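Long-range contacts in uncharacterized protein (Bacteroides vulgatus, PDB 4Q88), which is of unproven function but, as a member of glycoside hydrolase family 88, probably acts as a hydrolase on glycosidic substrates: residues 107-112 and 152-157; 134-139 and 169-174; 143-148 and 217-222; 163-168 and 225-230. One frame throughout, in Å; residues are numbered along the deposited sequence. Where two conformers were deposited one is given.

Contact 1 (107-112 and 152-157); sequences YADLYK and MVKMYD
Lys154 NZ and Asp109 OD1 form one salt bridge at 2.8 Å, and Lys112 NZ and Asp157 OD2 form another, also at 2.8 Å. Together they join helix 103-113 to helix 144-159, and they run in opposite senses: each helix gives one lysine and one aspartate. In both, the acceptor oxygen accepts on its syn lone pair. Lys154 runs extended and bends only at its last torsion (chi4 -66°), which turns NZ to the carboxylate. Lys112 is instead folded from chi2 onward, and its CD lies 3.6 Å from Asp157 OD2.

A water adds to the first bridge. It donates to Asp109 OD2 at 2.7 Å and accepts from Lys154 NZ at 3.1 Å. Gln225 OE1 is a further partner of Lys154 NZ.

The apolar part is small. Ala108 CB rests on Lys154 CB at 3.9 Å and has the selenium of Met155 beside it at 4.2 Å. The small alanine lies where the backbones come nearest. The short helical segments run roughly parallel, at 27°, with axes 9.8 Å apart.

An asparagine in place of Asp109 would probably leave the charge of Lys154 without its mate. Lys154 is buried, so its ammonium probably depends on this carboxylate for charge balance, whereas the Lys112 bridge lies nearer the surface.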
loop_
_atom_site.group_PDB
_atom_site.type_symbol
_atom_site.label_atom_id
_atom_site.label_comp_id
_atom_site.label_asym_id
_atom_site.label_seq_id
_atom_site.Cartn_x
_atom_site.Cartn_y
_atom_site.Cartn_z
ATOM N N TYR A 107 6.423 12.985 -2.251
ATOM C CA TYR A 107 7.322 14.147 -2.207
ATOM C C TYR A 107 8.731 13.703 -2.624
ATOM O O TYR A 107 9.374 14.388 -3.427
ATOM C CB TYR A 107 7.365 14.852 -0.862
ATOM C CG TYR A 107 6.018 15.302 -0.303
ATOM C CD1 TYR A 107 4.909 15.471 -1.131
ATOM C CD2 TYR A 107 5.870 15.579 1.037
ATOM C CE1 TYR A 107 3.684 15.951 -0.618
ATOM C CE2 TYR A 107 4.649 15.996 1.561
ATOM C CZ TYR A 107 3.562 16.204 0.724
ATOM O OH TYR A 107 2.354 16.660 1.253
ATOM N N ALA A 108 9.197 12.555 -2.129
ATOM C CA ALA A 108 10.496 12.019 -2.573
ATOM C C ALA A 108 10.541 11.703 -4.070
ATOM O O ALA A 108 11.541 12.018 -4.781
ATOM C CB ALA A 108 10.847 10.762 -1.801
ATOM N N ASP A 109 9.486 11.062 -4.572
ATOM C CA ASP A 109 9.389 10.753 -6.011
ATOM C C ASP A 109 9.454 12.026 -6.843
ATOM O O ASP A 109 10.143 12.075 -7.868
ATOM C CB ASP A 109 8.094 10.037 -6.345
ATOM C CG ASP A 109 8.046 8.606 -5.823
ATOM O OD1 ASP A 109 9.084 8.025 -5.433
ATOM O OD2 ASP A 109 6.895 8.069 -5.798
ATOM N N LEU A 110 8.759 13.053 -6.392
ATOM C CA LEU A 110 8.768 14.343 -7.112
ATOM C C LEU A 110 10.123 15.082 -7.017
ATOM O O LEU A 110 10.601 15.678 -7.998
ATOM C CB LEU A 110 7.615 15.209 -6.626
ATOM C CG LEU A 110 6.233 14.707 -7.031
ATOM C CD1 LEU A 110 5.172 15.503 -6.305
ATOM C CD2 LEU A 110 6.014 14.728 -8.545
ATOM N N TYR A 111 10.756 15.009 -5.861
ATOM C CA TYR A 111 12.131 15.492 -5.709
ATOM C C TYR A 111 13.110 14.826 -6.675
ATOM O O TYR A 111 13.988 15.492 -7.272
ATOM C CB TYR A 111 12.583 15.244 -4.285
ATOM C CG TYR A 111 14.009 15.637 -4.020
ATOM C CD1 TYR A 111 15.044 14.793 -4.331
ATOM C CD2 TYR A 111 14.311 16.876 -3.456
ATOM C CE1 TYR A 111 16.377 15.135 -4.102
ATOM C CE2 TYR A 111 15.643 17.229 -3.224
ATOM C CZ TYR A 111 16.644 16.366 -3.569
ATOM O OH TYR A 111 17.938 16.701 -3.338
ATOM N N LYS A 112 13.048 13.501 -6.796
ATOM C CA LYS A 112 13.953 12.851 -7.744
ATOM C C LYS A 112 13.841 13.383 -9.165
ATOM O O LYS A 112 14.852 13.470 -9.894
ATOM C CB LYS A 112 13.746 11.328 -7.736
ATOM C CG LYS A 112 14.299 10.673 -6.483
ATOM C CD LYS A 112 15.813 10.877 -6.305
ATOM C CE LYS A 112 16.621 10.318 -7.467
ATOM N NZ LYS A 112 16.448 8.830 -7.620
HETATM N N MSE A 152 11.205 4.848 3.864
HETATM C CA MSE A 152 12.540 4.582 4.336
HETATM C C MSE A 152 13.484 4.384 3.153
HETATM O O MSE A 152 14.614 4.969 3.143
HETATM C CB MSE A 152 12.641 3.392 5.317
HETATM C CG MSE A 152 11.647 3.351 6.503
HETATM SE SE MSE A 152 11.688 5.008 7.544
HETATM C CE MSE A 152 12.940 4.476 8.925
ATOM N N VAL A 153 13.080 3.589 2.144
ATOM C CA VAL A 153 13.976 3.321 1.006
ATOM C C VAL A 153 14.076 4.527 0.076
ATOM O O VAL A 153 15.148 4.768 -0.521
ATOM C CB VAL A 153 13.619 2.035 0.215
ATOM C CG1 VAL A 153 13.836 0.810 1.100
ATOM C CG2 VAL A 153 12.196 2.054 -0.360
ATOM N N LYS A 154 12.972 5.275 -0.062
ATOM C CA LYS A 154 12.965 6.465 -0.927
ATOM C C LYS A 154 13.854 7.554 -0.309
ATOM O O LYS A 154 14.606 8.260 -1.032
ATOM C CB LYS A 154 11.546 6.981 -1.163
ATOM C CG LYS A 154 10.740 6.070 -2.074
ATOM C CD LYS A 154 9.276 6.480 -2.180
ATOM C CE LYS A 154 8.490 5.489 -3.010
ATOM N NZ LYS A 154 8.894 5.437 -4.432
HETATM N N MSE A 155 13.845 7.663 1.018
HETATM C CA MSE A 155 14.652 8.723 1.692
HETATM C C MSE A 155 16.100 8.333 1.686
HETATM O O MSE A 155 16.981 9.193 1.451
HETATM C CB MSE A 155 14.192 9.080 3.122
HETATM C CG MSE A 155 12.739 9.643 3.185
HETATM SE SE MSE A 155 12.500 11.245 2.077
HETATM C CE MSE A 155 13.876 12.317 2.983
ATOM N N TYR A 156 16.397 7.049 1.896
ATOM C CA TYR A 156 17.763 6.530 1.709
ATOM C C TYR A 156 18.260 6.818 0.302
ATOM O O TYR A 156 19.425 7.256 0.112
ATOM C CB TYR A 156 17.887 5.020 2.012
ATOM C CG TYR A 156 19.286 4.562 1.771
ATOM C CD1 TYR A 156 20.259 4.745 2.743
ATOM C CD2 TYR A 156 19.698 4.080 0.516
ATOM C CE1 TYR A 156 21.593 4.433 2.525
ATOM C CE2 TYR A 156 21.043 3.742 0.278
ATOM C CZ TYR A 156 21.984 3.914 1.298
ATOM O OH TYR A 156 23.311 3.599 1.109
ATOM N N ASP A 157 17.440 6.530 -0.713
ATOM C CA ASP A 157 17.882 6.756 -2.095
ATOM C C ASP A 157 18.377 8.195 -2.304
ATOM O O ASP A 157 19.421 8.449 -2.989
ATOM C CB ASP A 157 16.712 6.493 -3.047
ATOM C CG ASP A 157 17.079 6.721 -4.474
ATOM O OD1 ASP A 157 18.058 6.108 -4.922
ATOM O OD2 ASP A 157 16.394 7.499 -5.128
HETATM O O HOH W 1 6.739 5.486 -6.649
#

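Contact 2 (134-139 and 169-174); sequences SKLDYW and HQYLTV. With EDO (1,2-ethanediol), chain E.
Tyr171 CB sits over one face of the Trp139 six-membered ring, 3.5 Å from the centroid, a CH-pi contact. Tyr171 has the most surface covered. Its ring turns an edge to that same indole, with planes at 73°. Tyr138 in turn points its edge at the face of Tyr171, in an offset edge-to-face pair with planes at 64°. One water links Tyr171 OH to Lys135 O. Another donates to Leu136 O and Tyr171 O and accepts from Trp139 N.

Leu172 adds its CB, 4.3 Å from Trp139 CZ3. An alanine in place of Trp139 would probably open a gap beside Tyr171 CB and leave the tyrosine ring free to shift.

Val174 closes the row. With CG1 anti to the backbone N (chi1 176°), that methyl touches Asp137 CB at 3.7 Å, while CG2 lies 3.8 Å from Leu136 CB.

At the start of the loop, Ser134 N and Lys135 N donate to O1 and O2 of a 1,2-ethanediol, probably from the crystallisation liquor.

Tyr138, Trp139 and Tyr171 form an aromatic cluster, which packs the loop between helices 117-132 and 144-159 against helix 163-179. Such loops joining successive helices are consistent with the six-hairpin (alpha/alpha) fold of this family.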
loop_
_atom_site.group_PDB
_atom_site.type_symbol
_atom_site.label_atom_id
_atom_site.label_comp_id
_atom_site.label_asym_id
_atom_site.label_seq_id
_atom_site.Cartn_x
_atom_site.Cartn_y
_atom_site.Cartn_z
ATOM N N SER A 134 14.082 7.090 21.022
ATOM C CA SER A 134 14.380 5.724 21.431
ATOM C C SER A 134 13.175 4.786 21.188
ATOM O O SER A 134 13.330 3.571 21.142
ATOM C CB SER A 134 14.844 5.690 22.897
ATOM O OG SER A 134 13.767 6.003 23.754
ATOM N N LYS A 135 11.987 5.360 21.053
ATOM C CA LYS A 135 10.757 4.604 20.750
ATOM C C LYS A 135 10.873 3.791 19.454
ATOM O O LYS A 135 11.430 4.271 18.442
ATOM C CB LYS A 135 9.621 5.598 20.609
ATOM C CG LYS A 135 8.257 5.009 20.330
ATOM C CD LYS A 135 7.212 6.121 20.378
ATOM C CE LYS A 135 5.845 5.647 19.925
ATOM N NZ LYS A 135 5.168 4.826 20.974
ATOM N N LEU A 136 10.398 2.534 19.518
ATOM C CA LEU A 136 10.490 1.636 18.407
ATOM C C LEU A 136 9.153 1.171 17.831
ATOM O O LEU A 136 9.170 0.535 16.781
ATOM C CB LEU A 136 11.312 0.423 18.745
ATOM C CG LEU A 136 12.732 0.706 19.318
ATOM C CD1 LEU A 136 13.392 -0.573 19.781
ATOM C CD2 LEU A 136 13.574 1.422 18.279
ATOM N N ASP A 137 8.049 1.361 18.574
ATOM C CA ASP A 137 6.780 0.785 18.204
ATOM C C ASP A 137 5.905 1.769 17.442
ATOM O O ASP A 137 4.700 1.859 17.645
ATOM C CB ASP A 137 6.072 0.224 19.452
ATOM C CG ASP A 137 5.734 1.301 20.473
ATOM O OD1 ASP A 137 6.285 2.414 20.455
ATOM O OD2 ASP A 137 4.854 1.027 21.314
ATOM N N TYR A 138 6.502 2.476 16.500
ATOM C CA TYR A 138 5.768 3.404 15.667
ATOM C C TYR A 138 4.786 2.747 14.688
ATOM O O TYR A 138 3.835 3.407 14.251
ATOM C CB TYR A 138 6.747 4.272 14.870
ATOM C CG TYR A 138 7.418 5.371 15.709
ATOM C CD1 TYR A 138 6.709 6.540 16.036
ATOM C CD2 TYR A 138 8.740 5.257 16.160
ATOM C CE1 TYR A 138 7.292 7.535 16.792
ATOM C CE2 TYR A 138 9.318 6.226 16.918
ATOM C CZ TYR A 138 8.609 7.377 17.237
ATOM O OH TYR A 138 9.196 8.361 17.976
ATOM N N TRP A 139 5.059 1.501 14.286
ATOM C CA TRP A 139 4.273 0.833 13.228
ATOM C C TRP A 139 3.462 -0.245 13.962
ATOM O O TRP A 139 3.681 -1.453 13.833
ATOM C CB TRP A 139 5.232 0.220 12.173
ATOM C CG TRP A 139 6.023 1.230 11.452
ATOM C CD1 TRP A 139 5.837 2.593 11.460
ATOM C CD2 TRP A 139 7.110 0.977 10.581
ATOM N NE1 TRP A 139 6.764 3.197 10.651
ATOM C CE2 TRP A 139 7.570 2.220 10.120
ATOM C CE3 TRP A 139 7.770 -0.200 10.167
ATOM C CZ2 TRP A 139 8.621 2.340 9.223
ATOM C CZ3 TRP A 139 8.863 -0.064 9.303
ATOM C CH2 TRP A 139 9.270 1.177 8.845
ATOM N N HIS A 169 14.380 -1.799 9.419
ATOM C CA HIS A 169 14.416 -3.124 10.006
ATOM C C HIS A 169 13.976 -3.123 11.472
ATOM O O HIS A 169 13.214 -4.012 11.893
ATOM C CB HIS A 169 15.793 -3.712 9.875
ATOM C CG HIS A 169 15.874 -5.146 10.279
ATOM N ND1 HIS A 169 16.371 -5.528 11.508
ATOM C CD2 HIS A 169 15.538 -6.285 9.633
ATOM C CE1 HIS A 169 16.295 -6.845 11.615
ATOM N NE2 HIS A 169 15.820 -7.331 10.476
ATOM N N GLN A 170 14.430 -2.129 12.236
ATOM C CA GLN A 170 14.152 -2.106 13.639
ATOM C C GLN A 170 12.642 -1.923 13.891
ATOM O O GLN A 170 12.062 -2.658 14.681
ATOM C CB GLN A 170 14.978 -1.046 14.303
ATOM C CG GLN A 170 14.824 -1.047 15.790
ATOM C CD GLN A 170 15.816 -0.135 16.463
ATOM O OE1 GLN A 170 16.089 0.982 16.009
ATOM N NE2 GLN A 170 16.328 -0.597 17.578
ATOM N N TYR A 171 12.016 -0.974 13.185
ATOM C CA TYR A 171 10.572 -0.775 13.316
ATOM C C TYR A 171 9.769 -1.987 12.834
ATOM O O TYR A 171 8.764 -2.353 13.434
ATOM C CB TYR A 171 10.111 0.505 12.599
ATOM C CG TYR A 171 10.719 1.820 13.080
ATOM C CD1 TYR A 171 11.224 1.973 14.376
ATOM C CD2 TYR A 171 10.756 2.916 12.243
ATOM C CE1 TYR A 171 11.746 3.201 14.825
ATOM C CE2 TYR A 171 11.292 4.128 12.660
ATOM C CZ TYR A 171 11.791 4.270 13.959
ATOM O OH TYR A 171 12.274 5.499 14.399
ATOM N N LEU A 172 10.180 -2.596 11.730
ATOM C CA LEU A 172 9.454 -3.760 11.186
ATOM C C LEU A 172 9.564 -4.924 12.156
ATOM O O LEU A 172 8.573 -5.622 12.401
ATOM C CB LEU A 172 9.990 -4.149 9.832
ATOM C CG LEU A 172 9.583 -5.540 9.337
ATOM C CD1 LEU A 172 8.096 -5.542 9.081
ATOM C CD2 LEU A 172 10.385 -5.874 8.075
ATOM N N THR A 173 10.701 -5.043 12.826
ATOM C CA THR A 173 10.876 -6.116 13.822
ATOM C C THR A 173 9.856 -5.992 14.923
ATOM O O THR A 173 9.313 -7.004 15.385
ATOM C CB THR A 173 12.318 -6.121 14.398
ATOM O OG1 THR A 173 13.200 -6.421 13.334
ATOM C CG2 THR A 173 12.487 -7.176 15.413
ATOM N N VAL A 174 9.550 -4.774 15.353
ATOM C CA VAL A 174 8.545 -4.560 16.376
ATOM C C VAL A 174 7.126 -4.873 15.855
ATOM O O VAL A 174 6.309 -5.484 16.544
ATOM C CB VAL A 174 8.656 -3.150 16.986
ATOM C CG1 VAL A 174 7.535 -2.897 17.984
ATOM C CG2 VAL A 174 9.974 -3.021 17.754
HETATM C C1 EDO E . 12.559 9.931 23.302
HETATM O O1 EDO E . 13.901 9.549 23.007
HETATM C C2 EDO E . 11.758 8.698 23.661
HETATM O O2 EDO E . 11.115 8.037 22.525
HETATM O O HOH W 2 13.428 5.196 16.909
HETATM O O HOH W 3 7.312 -0.377 14.902
#

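Contact 3 (143-148 and 217-222); sequences DALYMV and AAFAKV
Tyr146 of helix 144-159 lies along helix 209-225, and its side chain touches that helix from root to tip. CB starts 4.2 Å from Ala218 CB. The ring leaves with CG anti to the backbone N (chi1 -175°), which carries it along the neighbouring helix. CD2 then meets Ala217 CB at 4.0 Å, and the backbone N of Ala218 lies at the ring edge. CE2 packs on the aliphatic chain of Lys221, 3.5 Å from its CD. At the tip, OH lies 3.6 Å from Lys221 CE, while the hydroxyl itself is hydrogen-bonded to Thr46 OG1.

The closest backbone approach is Tyr146 to Ala218, with CA atoms 4.5 Å apart. The small side chain of Ala218 is consistent with this close approach: its CB sits 3.3 Å from Leu145 O, directly against the facing helix. Leu145 CD1 loosely touches Phe219 CE2. No hydrogen bond joins the segments, so they are held by van der Waals contact.

The contact is buried; its centre is about 6 Å from the centre of the chain. The two short helical segments run at 29°, with axes 8.6 Å apart. Helix 272-287 packs on Ala217 and Lys221, and helix 233-249 covers Phe219. Trp214, earlier on helix 209-225, meets the ring of Tyr146.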
loop_
_atom_site.group_PDB
_atom_site.type_symbol
_atom_site.label_atom_id
_atom_site.label_comp_id
_atom_site.label_asym_id
_atom_site.label_seq_id
_atom_site.Cartn_x
_atom_site.Cartn_y
_atom_site.Cartn_z
ATOM N N ASP A 143 -1.162 -1.645 8.516
ATOM C CA ASP A 143 -1.251 -0.749 7.366
ATOM C C ASP A 143 -0.008 0.196 7.301
ATOM O O ASP A 143 0.379 0.675 6.232
ATOM C CB ASP A 143 -2.497 0.120 7.359
ATOM C CG ASP A 143 -3.777 -0.560 7.815
ATOM O OD1 ASP A 143 -3.778 -1.480 8.643
ATOM O OD2 ASP A 143 -4.815 -0.056 7.416
ATOM N N ALA A 144 0.605 0.454 8.456
ATOM C CA ALA A 144 1.776 1.305 8.589
ATOM C C ALA A 144 2.889 0.840 7.706
ATOM O O ALA A 144 3.701 1.661 7.246
ATOM C CB ALA A 144 2.300 1.336 10.009
ATOM N N LEU A 145 2.980 -0.469 7.478
ATOM C CA LEU A 145 4.015 -0.923 6.588
ATOM C C LEU A 145 3.957 -0.324 5.186
ATOM O O LEU A 145 5.006 -0.010 4.603
ATOM C CB LEU A 145 4.089 -2.458 6.524
ATOM C CG LEU A 145 4.240 -3.200 7.870
ATOM C CD1 LEU A 145 4.412 -4.695 7.588
ATOM C CD2 LEU A 145 5.436 -2.664 8.653
ATOM N N TYR A 146 2.790 -0.250 4.568
ATOM C CA TYR A 146 2.711 0.411 3.299
ATOM C C TYR A 146 2.912 1.906 3.473
ATOM O O TYR A 146 3.548 2.550 2.613
ATOM C CB TYR A 146 1.366 0.119 2.609
ATOM C CG TYR A 146 1.289 0.705 1.221
ATOM C CD1 TYR A 146 0.898 2.031 1.020
ATOM C CD2 TYR A 146 1.669 -0.031 0.100
ATOM C CE1 TYR A 146 0.890 2.570 -0.273
ATOM C CE2 TYR A 146 1.631 0.485 -1.161
ATOM C CZ TYR A 146 1.283 1.804 -1.352
ATOM O OH TYR A 146 1.291 2.301 -2.645
HETATM N N MSE A 147 2.359 2.490 4.535
HETATM C CA MSE A 147 2.458 3.948 4.669
HETATM C C MSE A 147 3.934 4.409 4.775
HETATM O O MSE A 147 4.321 5.451 4.246
HETATM C CB MSE A 147 1.656 4.401 5.872
HETATM C CG MSE A 147 0.181 4.043 5.858
HETATM SE SE MSE A 147 -0.753 4.347 4.141
HETATM C CE MSE A 147 -1.792 2.681 4.199
ATOM N N VAL A 148 4.728 3.635 5.476
ATOM C CA VAL A 148 6.059 4.088 5.903
ATOM C C VAL A 148 7.248 3.286 5.424
ATOM O O VAL A 148 8.324 3.890 5.154
ATOM C CB VAL A 148 6.123 4.353 7.431
ATOM C CG1 VAL A 148 7.282 5.260 7.759
ATOM C CG2 VAL A 148 4.850 5.012 7.959
ATOM N N ALA A 217 2.260 -5.550 -0.601
ATOM C CA ALA A 217 2.670 -4.467 -1.560
ATOM C C ALA A 217 3.844 -3.630 -1.003
ATOM O O ALA A 217 4.703 -3.219 -1.765
ATOM C CB ALA A 217 1.518 -3.556 -1.862
ATOM N N ALA A 218 3.834 -3.394 0.303
ATOM C CA ALA A 218 4.956 -2.724 0.957
ATOM C C ALA A 218 6.267 -3.408 0.729
ATOM O O ALA A 218 7.299 -2.741 0.424
ATOM C CB ALA A 218 4.682 -2.502 2.439
ATOM N N PHE A 219 6.322 -4.721 0.922
ATOM C CA PHE A 219 7.586 -5.420 0.732
ATOM C C PHE A 219 8.030 -5.352 -0.699
ATOM O O PHE A 219 9.234 -5.214 -0.982
ATOM C CB PHE A 219 7.484 -6.888 1.183
ATOM C CG PHE A 219 7.629 -7.049 2.658
ATOM C CD1 PHE A 219 8.849 -6.861 3.247
ATOM C CD2 PHE A 219 6.561 -7.332 3.466
ATOM C CE1 PHE A 219 9.031 -7.009 4.610
ATOM C CE2 PHE A 219 6.704 -7.407 4.841
ATOM C CZ PHE A 219 7.958 -7.248 5.421
ATOM N N ALA A 220 7.086 -5.415 -1.646
ATOM C CA ALA A 220 7.480 -5.195 -3.050
ATOM C C ALA A 220 8.099 -3.825 -3.283
ATOM O O ALA A 220 9.191 -3.687 -3.936
ATOM C CB ALA A 220 6.285 -5.367 -3.976
ATOM N N LYS A 221 7.475 -2.794 -2.732
ATOM C CA LYS A 221 8.020 -1.449 -2.864
ATOM C C LYS A 221 9.391 -1.276 -2.172
ATOM O O LYS A 221 10.268 -0.545 -2.673
ATOM C CB LYS A 221 7.045 -0.402 -2.390
ATOM C CG LYS A 221 5.855 -0.244 -3.350
ATOM C CD LYS A 221 4.736 0.538 -2.778
ATOM C CE LYS A 221 4.887 2.016 -2.836
ATOM N NZ LYS A 221 4.996 2.606 -4.212
ATOM N N VAL A 222 9.561 -1.918 -1.029
ATOM C CA VAL A 222 10.853 -1.918 -0.366
ATOM C C VAL A 222 11.910 -2.554 -1.289
ATOM O O VAL A 222 12.972 -1.929 -1.556
ATOM C CB VAL A 222 10.811 -2.646 0.982
ATOM C CG1 VAL A 222 12.221 -3.016 1.445
ATOM C CG2 VAL A 222 10.144 -1.806 2.044
#

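Contact 4 (163-168 and 225-230); sequences LYLEKL and QLPAED
Leu165 projects from helix 163-179 into the loop 225-230 and has more surface covered here than any other residue. Its two methyls divide the work. CD2 touches Leu226 CD1 at 3.7 Å. CD1 lies against the proline ring, 3.8 Å from Pro227 CD. The same CD1 lies 3.6 Å from Asp230 OD1, and Leu165 CB is at 3.7 Å from that oxygen. CG stands anti to the carbonyl carbon (chi1 -56°), and the extended chi2 carries CD1 outward to the proline.

Leu226 is second. Its CD1 is also 4.4 Å from Leu168 CD2, a looser contact. The two leucines Leu165 and Leu168 are three residues apart, so they share one side of their helix. Leu226 is the first residue to leave helical geometry after helix 209-225. A type I beta turn then runs from Pro227 to Asp230, closed by a bond from Asp230 N to Pro227 O. This turn belongs to the helix-to-helix connection leading to helix 233-249.

Asp230 is third. Its side chain caps a backbone N in the turn leading into that helix, with OD2 bonded to Tyr232 N. A water also donates to OD2 at 2.9 Å, and to Leu165 O at 2.8 Å. This water makes the polar link between the segments. Tyr156 of helix 144-159 packs on both Leu165 and Pro227.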
loop_
_atom_site.group_PDB
_atom_site.type_symbol
_atom_site.label_atom_id
_atom_site.label_comp_id
_atom_site.label_asym_id
_atom_site.label_seq_id
_atom_site.Cartn_x
_atom_site.Cartn_y
_atom_site.Cartn_z
ATOM N N LEU A 163 20.964 5.204 8.384
ATOM C CA LEU A 163 20.064 5.001 9.497
ATOM C C LEU A 163 18.643 4.685 8.989
ATOM O O LEU A 163 17.901 3.968 9.658
ATOM C CB LEU A 163 20.017 6.245 10.402
ATOM C CG LEU A 163 19.313 6.098 11.751
ATOM C CD1 LEU A 163 19.923 4.970 12.558
ATOM C CD2 LEU A 163 19.319 7.402 12.561
ATOM N N TYR A 164 18.246 5.243 7.837
ATOM C CA TYR A 164 16.938 4.918 7.259
ATOM C C TYR A 164 16.775 3.402 7.103
ATOM O O TYR A 164 15.712 2.839 7.364
ATOM C CB TYR A 164 16.733 5.606 5.901
ATOM C CG TYR A 164 16.360 7.090 6.026
ATOM C CD1 TYR A 164 15.090 7.464 6.434
ATOM C CD2 TYR A 164 17.266 8.102 5.656
ATOM C CE1 TYR A 164 14.742 8.810 6.515
ATOM C CE2 TYR A 164 16.914 9.456 5.750
ATOM C CZ TYR A 164 15.674 9.793 6.194
ATOM O OH TYR A 164 15.310 11.128 6.300
ATOM N N LEU A 165 17.820 2.745 6.660
ATOM C CA LEU A 165 17.731 1.316 6.356
ATOM C C LEU A 165 17.863 0.469 7.593
ATOM O O LEU A 165 17.264 -0.617 7.635
ATOM C CB LEU A 165 18.723 0.909 5.259
ATOM C CG LEU A 165 18.563 1.707 3.942
ATOM C CD1 LEU A 165 19.581 1.201 2.946
ATOM C CD2 LEU A 165 17.170 1.655 3.352
ATOM N N GLU A 166 18.583 0.926 8.625
ATOM C CA GLU A 166 18.626 0.228 9.912
ATOM C C GLU A 166 17.280 0.396 10.653
ATOM O O GLU A 166 16.727 -0.561 11.185
ATOM C CB GLU A 166 19.809 0.723 10.769
ATOM C CG GLU A 166 19.836 0.267 12.229
ATOM C CD GLU A 166 19.818 -1.236 12.431
ATOM O OE1 GLU A 166 20.513 -1.940 11.649
ATOM O OE2 GLU A 166 19.105 -1.717 13.370
ATOM N N LYS A 167 16.722 1.600 10.649
ATOM C CA LYS A 167 15.447 1.804 11.323
ATOM C C LYS A 167 14.277 1.143 10.601
ATOM O O LYS A 167 13.265 0.758 11.267
ATOM C CB LYS A 167 15.203 3.311 11.539
ATOM C CG LYS A 167 16.079 3.913 12.649
ATOM C CD LYS A 167 15.495 3.696 14.044
ATOM C CE LYS A 167 16.473 4.020 15.167
ATOM N NZ LYS A 167 15.932 3.671 16.503
ATOM N N LEU A 168 14.367 1.043 9.272
ATOM C CA LEU A 168 13.369 0.227 8.500
ATOM C C LEU A 168 13.248 -1.174 9.169
ATOM O O LEU A 168 12.146 -1.606 9.527
ATOM C CB LEU A 168 13.793 0.096 7.037
ATOM C CG LEU A 168 13.072 -0.944 6.159
ATOM C CD1 LEU A 168 11.609 -0.638 6.100
ATOM C CD2 LEU A 168 13.678 -0.931 4.765
ATOM N N GLN A 225 13.369 -0.573 -4.435
ATOM C CA GLN A 225 14.371 0.458 -4.237
ATOM C C GLN A 225 15.467 0.220 -3.196
ATOM O O GLN A 225 16.409 1.022 -3.108
ATOM C CB GLN A 225 13.671 1.801 -3.980
ATOM C CG GLN A 225 12.950 2.332 -5.215
ATOM C CD GLN A 225 12.301 3.664 -4.956
ATOM O OE1 GLN A 225 11.229 3.739 -4.327
ATOM N NE2 GLN A 225 12.964 4.724 -5.390
ATOM N N LEU A 226 15.369 -0.835 -2.418
ATOM C CA LEU A 226 16.407 -1.124 -1.433
ATOM C C LEU A 226 17.719 -1.438 -2.171
ATOM O O LEU A 226 17.724 -2.185 -3.144
ATOM C CB LEU A 226 16.030 -2.301 -0.562
ATOM C CG LEU A 226 16.908 -2.689 0.618
ATOM C CD1 LEU A 226 16.757 -1.695 1.747
ATOM C CD2 LEU A 226 16.608 -4.112 1.116
ATOM N N PRO A 227 18.845 -0.912 -1.678
ATOM C CA PRO A 227 20.078 -1.350 -2.387
ATOM C C PRO A 227 20.289 -2.868 -2.381
ATOM O O PRO A 227 20.050 -3.552 -1.361
ATOM C CB PRO A 227 21.206 -0.703 -1.563
ATOM C CG PRO A 227 20.582 0.420 -0.854
ATOM C CD PRO A 227 19.132 0.032 -0.589
ATOM N N ALA A 228 20.854 -3.382 -3.458
ATOM C CA ALA A 228 21.115 -4.823 -3.575
ATOM C C ALA A 228 21.952 -5.412 -2.433
ATOM O O ALA A 228 21.837 -6.612 -2.117
ATOM C CB ALA A 228 21.785 -5.099 -4.915
ATOM N N GLU A 229 22.847 -4.599 -1.873
ATOM C CA GLU A 229 23.837 -4.994 -0.876
ATOM C C GLU A 229 23.326 -4.894 0.546
ATOM O O GLU A 229 24.063 -5.184 1.486
ATOM C CB GLU A 229 25.111 -4.112 -0.996
ATOM C CG GLU A 229 25.764 -4.092 -2.387
ATOM C CD GLU A 229 25.105 -3.140 -3.396
ATOM O OE1 GLU A 229 24.183 -2.369 -3.008
ATOM O OE2 GLU A 229 25.531 -3.157 -4.588
ATOM N N ASP A 230 22.085 -4.442 0.729
ATOM C CA ASP A 230 21.627 -4.164 2.087
ATOM C C ASP A 230 21.605 -5.458 2.902
ATOM O O ASP A 230 21.152 -6.515 2.447
ATOM C CB ASP A 230 20.251 -3.522 2.125
ATOM C CG ASP A 230 19.823 -3.168 3.527
ATOM O OD1 ASP A 230 20.345 -2.149 4.058
ATOM O OD2 ASP A 230 18.959 -3.903 4.120
HETATM O O HOH W 4 16.886 -2.509 5.568
#

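Helix 144-159 serves both contact 1 and contact 3, whose centres are 14 Å apart, and helix 163-179 serves both contact 2 and contact 4, 15 Å apart. Contact 4 is tied to contact 1 through Gln225 OE1, 2.9 Å from Lys154 NZ, a probable hydrogen bond, and Met155 CB packs on Tyr164 CE1 at 3.4 Å. Between contacts 2 and 3, Trp139 CE3 meets Leu145 CD2 at 3.7 Å. Trp139 also reaches contact 4, with CZ3 3.6 Å from Leu168 O. Contact 3 lies deep in the chain, while the other three lie farther out. The ethanediol is held by the loop segment of contact 2.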